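Local coordinates for protein nucleoside-diphosphate-sugar epimerase (Pseudomonas aeruginosa, PDB 2X4G) that probably binds a dinucleotide cofactor through a Rossmann-type fold and acts on nucleotide sugars, as in the NAD-dependent epimerase/dehydratase family, its precise reaction being unsettled, at residues V176-P181 and G236-L241; T252-E257 and A322-L327. All blocks are in the same frame, centred on the assembly; numbering follows the deposited sequence.

Interaction 1: residues V176-P181 and G236-L241; sequences VVIGIP and GERYLL
Ile180 and Leu240 meet where two parallel strands, 176-181 and 238-241, lie side by side: the CG2 branch of Ile180 comes within 3.5 Å of Leu240 CD2. Ile180 holds its CG1 branch anti to its carbonyl carbon (chi1 -56°), which leaves CG2 for Leu240 and carries CD1 back to the aliphatic part of Arg238, 3.6 Å from its CD. Ile180 thus packs against Arg238 and Leu240, neighbours on one sheet face, and loses more surface to the other strand than any other residue here; this is the tightly packed part of the contact. The backbones are joined by a parallel ladder in which Ile178 and Ile180 each use both N-H and C=O: Ile178 N binds Glu237 O at 2.9 Å, Tyr239 N binds Ile178 O at 2.8 Å, and the Tyr239 O to Ile180 N and Ile180 O to Leu241 N bonds continue it. Gly236 N adds a bond to Val176 O (2.7 Å) just before the second strand begins.

The other face is looser. Val177 CG1 reaches the edge of the Tyr239 ring, 4.0 Å from CD1, near the ring plane, and Gly179 contributes no side chain there. The side chains of partly exposed Pro181 and buried Leu241 come together loosely, CB to CB 4.4 Å. At the partly exposed beginning, Glu237 turns away from the neighbouring strand and pairs with Lys310, while the guanidinium of buried Arg238 has Asp163 as its salt-bridge partner and the Tyr239 hydroxyl bonds to Glu314.

Within the Rossmann-type sheet, strand 176-185 also pairs with strand 121-124, through backbone bonds from Val177 and Gly179. Helix 154-171 covers the face bearing Ile178 and Arg238, whereas helix 309-315 packs on Tyr239 and Leu241.

Interaction 2: residues T252-E257 and A322-L327; sequences TRRIAE and ALDDTL
Arg254 reaches from helix 252-257 to Asp324 at the start of helix 323-327, its NH1 standing 3.1 Å from Asp324 OD2. The salt bridge includes one weak hydrogen bond, bent to 133° at the hydrogen, and the guanidinium and carboxylate planes are turned 58° apart, so the charges pair without the flat, two-pronged fit of a coplanar bridge. The arginine chain is folded rather than extended: bends at chi2 (-90°) and chi3 turn the guanidinium toward the first turn of the other helix, where NH2 lies 3.7 Å from Leu323 CD2. Leu323, with CG anti to its backbone N, sends this methyl toward the guanidinium, while Asp324 leans its carboxylate in from the neighbouring position.

Beside the charged pair the contact is apolar. Leu327, one turn after Leu323, sets CD1 against both Arg254 CB, 4.0 Å away, and Ile255 CG1, 3.9 Å away; the Ile255 and Leu327 side chains cross at about a right angle. The axes of the two short helical segments pass 10.7 Å apart at closest, a gap spanned by side chains, the arginine reaching farthest.

Around the pair, Leu323 also rests on His244 and Leu246 of strand 238-247, and Ile255 on Ile198 and Ile201 of helix 196-202, so the contact borders that strand on the Leu323 side and that helix on the Ile255 side.

Interactions 1 and 2 lie apart in the fold, their centres about 27 Å from each other and their nearest atoms about 12 Å apart, without touching. Both segments of interaction 1, 176-181 and 236-241, precede both of interaction 2, 252-257 and 322-327, in the chain. Strand 238-247 connects them, since its beginning lies in interaction 1 and its end leads directly into helix 248-259 of interaction 2. Interaction 1 belongs to the buried sheet of the Rossmann-type fold, whereas interaction 2, farther from the chain centre, brings the C-terminal helix 323-336 against the helix that follows that strand.

Interaction 1: residues V176-P181 and G236-L241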
loop_
_atom_site.group_PDB
_atom_site.type_symbol
_atom_site.label_atom_id
_atom_site.label_comp_id
_atom_site.label_asym_id
_atom_site.label_seq_id
_atom_site.Cartn_x
_atom_site.Cartn_y
_atom_site.Cartn_z
ATOM N N VAL A 176 18.242 -9.203 30.630
ATOM C CA VAL A 176 18.075 -9.034 29.184
ATOM C C VAL A 176 19.223 -8.243 28.625
ATOM O O VAL A 176 19.527 -7.172 29.129
ATOM C CB VAL A 176 16.778 -8.289 28.814
ATOM C CG1 VAL A 176 16.856 -7.784 27.384
ATOM C CG2 VAL A 176 15.583 -9.178 28.996
ATOM N N VAL A 177 19.850 -8.786 27.583
ATOM C CA VAL A 177 20.844 -8.074 26.806
ATOM C C VAL A 177 20.227 -7.838 25.424
ATOM O O VAL A 177 19.453 -8.668 24.944
ATOM C CB VAL A 177 22.152 -8.889 26.692
ATOM C CG1 VAL A 177 23.173 -8.172 25.789
ATOM C CG2 VAL A 177 22.754 -9.176 28.101
ATOM N N ILE A 178 20.554 -6.718 24.781
ATOM C CA ILE A 178 20.029 -6.439 23.445
ATOM C C ILE A 178 21.129 -6.426 22.378
ATOM O O ILE A 178 22.079 -5.643 22.459
ATOM C CB ILE A 178 19.294 -5.114 23.416
ATOM C CG1 ILE A 178 18.216 -5.102 24.489
ATOM C CG2 ILE A 178 18.665 -4.883 22.056
ATOM C CD1 ILE A 178 17.625 -3.736 24.685
ATOM N N GLY A 179 20.974 -7.304 21.381
ATOM C CA GLY A 179 21.893 -7.419 20.249
ATOM C C GLY A 179 21.212 -6.936 18.989
ATOM O O GLY A 179 20.122 -7.380 18.664
ATOM N N ILE A 180 21.859 -6.006 18.294
ATOM C CA ILE A 180 21.273 -5.254 17.200
ATOM C C ILE A 180 22.177 -5.420 16.005
ATOM O O ILE A 180 23.140 -4.683 15.869
ATOM C CB ILE A 180 21.208 -3.738 17.516
ATOM C CG1 ILE A 180 20.447 -3.465 18.814
ATOM C CG2 ILE A 180 20.554 -2.965 16.362
ATOM C CD1 ILE A 180 20.421 -1.974 19.181
ATOM N N PRO A 181 21.888 -6.395 15.132
ATOM C CA PRO A 181 22.716 -6.530 13.947
ATOM C C PRO A 181 22.327 -5.534 12.864
ATOM O O PRO A 181 21.210 -5.037 12.866
ATOM C CB PRO A 181 22.406 -7.945 13.491
ATOM C CG PRO A 181 21.019 -8.152 13.879
ATOM C CD PRO A 181 20.854 -7.437 15.185
ATOM N N GLY A 236 21.072 -5.208 30.199
ATOM C CA GLY A 236 20.415 -3.945 29.905
ATOM C C GLY A 236 21.084 -3.079 28.851
ATOM O O GLY A 236 20.591 -1.991 28.551
ATOM N N GLU A 237 22.194 -3.551 28.282
ATOM C CA GLU A 237 22.911 -2.797 27.251
ATOM C C GLU A 237 22.581 -3.272 25.830
ATOM O O GLU A 237 22.205 -4.427 25.611
ATOM C CB GLU A 237 24.409 -2.919 27.476
ATOM C CG GLU A 237 24.919 -2.336 28.805
ATOM C CD GLU A 237 24.599 -0.868 28.943
ATOM O OE1 GLU A 237 24.074 -0.466 30.013
ATOM O OE2 GLU A 237 24.849 -0.119 27.968
ATOM N N ARG A 238 22.727 -2.372 24.865
ATOM C CA ARG A 238 22.628 -2.718 23.440
ATOM C C ARG A 238 24.021 -2.981 22.880
ATOM O O ARG A 238 25.010 -2.417 23.360
ATOM C CB ARG A 238 21.980 -1.588 22.638
ATOM C CG ARG A 238 20.748 -1.005 23.308
ATOM C CD ARG A 238 19.779 -0.340 22.352
ATOM N NE ARG A 238 20.123 1.056 22.109
ATOM C CZ ARG A 238 19.256 2.022 21.788
ATOM N NH1 ARG A 238 17.950 1.784 21.674
ATOM N NH2 ARG A 238 19.709 3.250 21.598
ATOM N N TYR A 239 24.108 -3.849 21.878
ATOM C CA TYR A 239 25.362 -4.060 21.168
ATOM C C TYR A 239 25.099 -4.174 19.683
ATOM O O TYR A 239 24.468 -5.122 19.217
ATOM C CB TYR A 239 26.069 -5.311 21.672
ATOM C CG TYR A 239 26.516 -5.190 23.091
ATOM C CD1 TYR A 239 25.702 -5.603 24.135
ATOM C CD2 TYR A 239 27.746 -4.632 23.397
ATOM C CE1 TYR A 239 26.122 -5.489 25.450
ATOM C CE2 TYR A 239 28.164 -4.504 24.704
ATOM C CZ TYR A 239 27.351 -4.939 25.724
ATOM O OH TYR A 239 27.781 -4.806 27.021
ATOM N N LEU A 240 25.577 -3.169 18.953
ATOM C CA LEU A 240 25.538 -3.167 17.502
ATOM C C LEU A 240 26.565 -4.171 16.922
ATOM O O LEU A 240 27.761 -4.147 17.251
ATOM C CB LEU A 240 25.800 -1.764 16.991
ATOM C CG LEU A 240 24.681 -0.743 17.172
ATOM C CD1 LEU A 240 25.221 0.667 16.946
ATOM C CD2 LEU A 240 23.525 -1.068 16.192
ATOM N N LEU A 241 26.053 -5.074 16.082
ATOM C CA LEU A 241 26.833 -6.134 15.486
ATOM C C LEU A 241 26.900 -5.771 14.010
ATOM O O LEU A 241 25.938 -5.929 13.304
ATOM C CB LEU A 241 26.159 -7.490 15.742
ATOM C CG LEU A 241 25.901 -7.836 17.228
ATOM C CD1 LEU A 241 25.127 -9.126 17.381
ATOM C CD2 LEU A 241 27.211 -7.912 18.031
#

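Interaction 2: residues T252-E257 and A322-L327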
loop_
_atom_site.group_PDB
_atom_site.type_symbol
_atom_site.label_atom_id
_atom_site.label_comp_id
_atom_site.label_asym_id
_atom_site.label_seq_id
_atom_site.Cartn_x
_atom_site.Cartn_y
_atom_site.Cartn_z
ATOM N N THR A 252 24.179 -2.289 -4.311
ATOM C CA THR A 252 23.483 -2.553 -5.543
ATOM C C THR A 252 24.455 -2.972 -6.608
ATOM O O THR A 252 24.212 -3.921 -7.347
ATOM C CB THR A 252 22.767 -1.271 -5.978
ATOM O OG1 THR A 252 21.431 -1.336 -5.497
ATOM C CG2 THR A 252 22.782 -1.055 -7.496
ATOM N N ARG A 253 25.567 -2.257 -6.691
ATOM C CA ARG A 253 26.479 -2.434 -7.815
ATOM C C ARG A 253 27.307 -3.710 -7.673
ATOM O O ARG A 253 27.594 -4.375 -8.669
ATOM C CB ARG A 253 27.363 -1.186 -8.003
ATOM C CG ARG A 253 28.156 -1.143 -9.326
ATOM C CD ARG A 253 29.205 -0.024 -9.357
ATOM N NE ARG A 253 29.769 0.254 -8.032
ATOM C CZ ARG A 253 30.673 -0.506 -7.411
ATOM N NH1 ARG A 253 31.143 -1.615 -7.974
ATOM N NH2 ARG A 253 31.102 -0.165 -6.201
ATOM N N ARG A 254 27.658 -4.083 -6.453
ATOM C CA ARG A 254 28.539 -5.226 -6.296
ATOM C C ARG A 254 27.761 -6.483 -6.626
ATOM O O ARG A 254 28.229 -7.350 -7.345
ATOM C CB ARG A 254 29.130 -5.298 -4.890
ATOM C CG ARG A 254 29.791 -3.986 -4.413
ATOM C CD ARG A 254 31.281 -3.869 -4.738
ATOM N NE ARG A 254 32.114 -4.735 -3.897
ATOM C CZ ARG A 254 32.372 -4.522 -2.603
ATOM N NH1 ARG A 254 33.142 -5.389 -1.935
ATOM N NH2 ARG A 254 31.860 -3.454 -1.972
ATOM N N ILE A 255 26.547 -6.554 -6.111
ATOM C CA ILE A 255 25.657 -7.687 -6.353
ATOM C C ILE A 255 25.430 -7.822 -7.840
ATOM O O ILE A 255 25.539 -8.915 -8.365
ATOM C CB ILE A 255 24.296 -7.518 -5.613
ATOM C CG1 ILE A 255 24.503 -7.606 -4.098
ATOM C CG2 ILE A 255 23.280 -8.557 -6.085
ATOM C CD1 ILE A 255 23.341 -7.105 -3.309
ATOM N N ALA A 256 25.130 -6.720 -8.523
ATOM C CA ALA A 256 25.013 -6.755 -9.988
ATOM C C ALA A 256 26.265 -7.340 -10.650
ATOM O O ALA A 256 26.186 -8.257 -11.465
ATOM C CB ALA A 256 24.739 -5.384 -10.539
ATOM N N GLU A 257 27.426 -6.823 -10.285
ATOM C CA GLU A 257 28.659 -7.220 -10.961
ATOM C C GLU A 257 28.916 -8.712 -10.799
ATOM O O GLU A 257 29.320 -9.386 -11.757
ATOM C CB GLU A 257 29.838 -6.377 -10.466
ATOM C CG GLU A 257 29.773 -4.933 -10.983
ATOM C CD GLU A 257 30.646 -3.957 -10.192
ATOM O OE1 GLU A 257 31.406 -4.412 -9.302
ATOM O OE2 GLU A 257 30.565 -2.731 -10.463
ATOM N N ALA A 322 35.307 -10.745 4.026
ATOM C CA ALA A 322 35.157 -9.841 2.886
ATOM C C ALA A 322 33.700 -9.840 2.481
ATOM O O ALA A 322 33.063 -10.891 2.506
ATOM C CB ALA A 322 36.010 -10.290 1.727
ATOM N N LEU A 323 33.185 -8.664 2.122
ATOM C CA LEU A 323 31.804 -8.509 1.646
ATOM C C LEU A 323 31.475 -9.338 0.433
ATOM O O LEU A 323 30.356 -9.749 0.283
ATOM C CB LEU A 323 31.518 -7.055 1.268
ATOM C CG LEU A 323 30.077 -6.740 0.851
ATOM C CD1 LEU A 323 29.079 -7.215 1.924
ATOM C CD2 LEU A 323 29.957 -5.248 0.600
ATOM N N ASP A 324 32.443 -9.535 -0.457
ATOM C CA ASP A 324 32.214 -10.291 -1.683
ATOM C C ASP A 324 31.977 -11.745 -1.341
ATOM O O ASP A 324 31.163 -12.414 -1.994
ATOM C CB ASP A 324 33.426 -10.215 -2.620
ATOM C CG ASP A 324 33.444 -8.967 -3.479
ATOM O OD1 ASP A 324 34.389 -8.872 -4.307
ATOM O OD2 ASP A 324 32.538 -8.100 -3.349
ATOM N N ASP A 325 32.715 -12.247 -0.351
ATOM C CA ASP A 325 32.590 -13.643 0.057
ATOM C C ASP A 325 31.185 -13.886 0.612
ATOM O O ASP A 325 30.605 -14.939 0.391
ATOM C CB ASP A 325 33.661 -14.021 1.088
ATOM C CG ASP A 325 35.077 -13.864 0.546
ATOM O OD1 ASP A 325 35.569 -14.763 -0.152
ATOM O OD2 ASP A 325 35.714 -12.823 0.808
ATOM N N THR A 326 30.637 -12.891 1.306
ATOM C CA THR A 326 29.291 -12.986 1.862
ATOM C C THR A 326 28.278 -12.952 0.747
ATOM O O THR A 326 27.436 -13.832 0.652
ATOM C CB THR A 326 28.996 -11.827 2.780
ATOM O OG1 THR A 326 29.893 -11.877 3.883
ATOM C CG2 THR A 326 27.586 -11.878 3.263
ATOM N N LEU A 327 28.374 -11.942 -0.105
ATOM C CA LEU A 327 27.482 -11.851 -1.241
ATOM C C LEU A 327 27.570 -13.055 -2.161
ATOM O O LEU A 327 26.566 -13.415 -2.738
ATOM C CB LEU A 327 27.728 -10.592 -2.075
ATOM C CG LEU A 327 27.676 -9.257 -1.357
ATOM C CD1 LEU A 327 27.945 -8.166 -2.372
ATOM C CD2 LEU A 327 26.346 -9.098 -0.649
#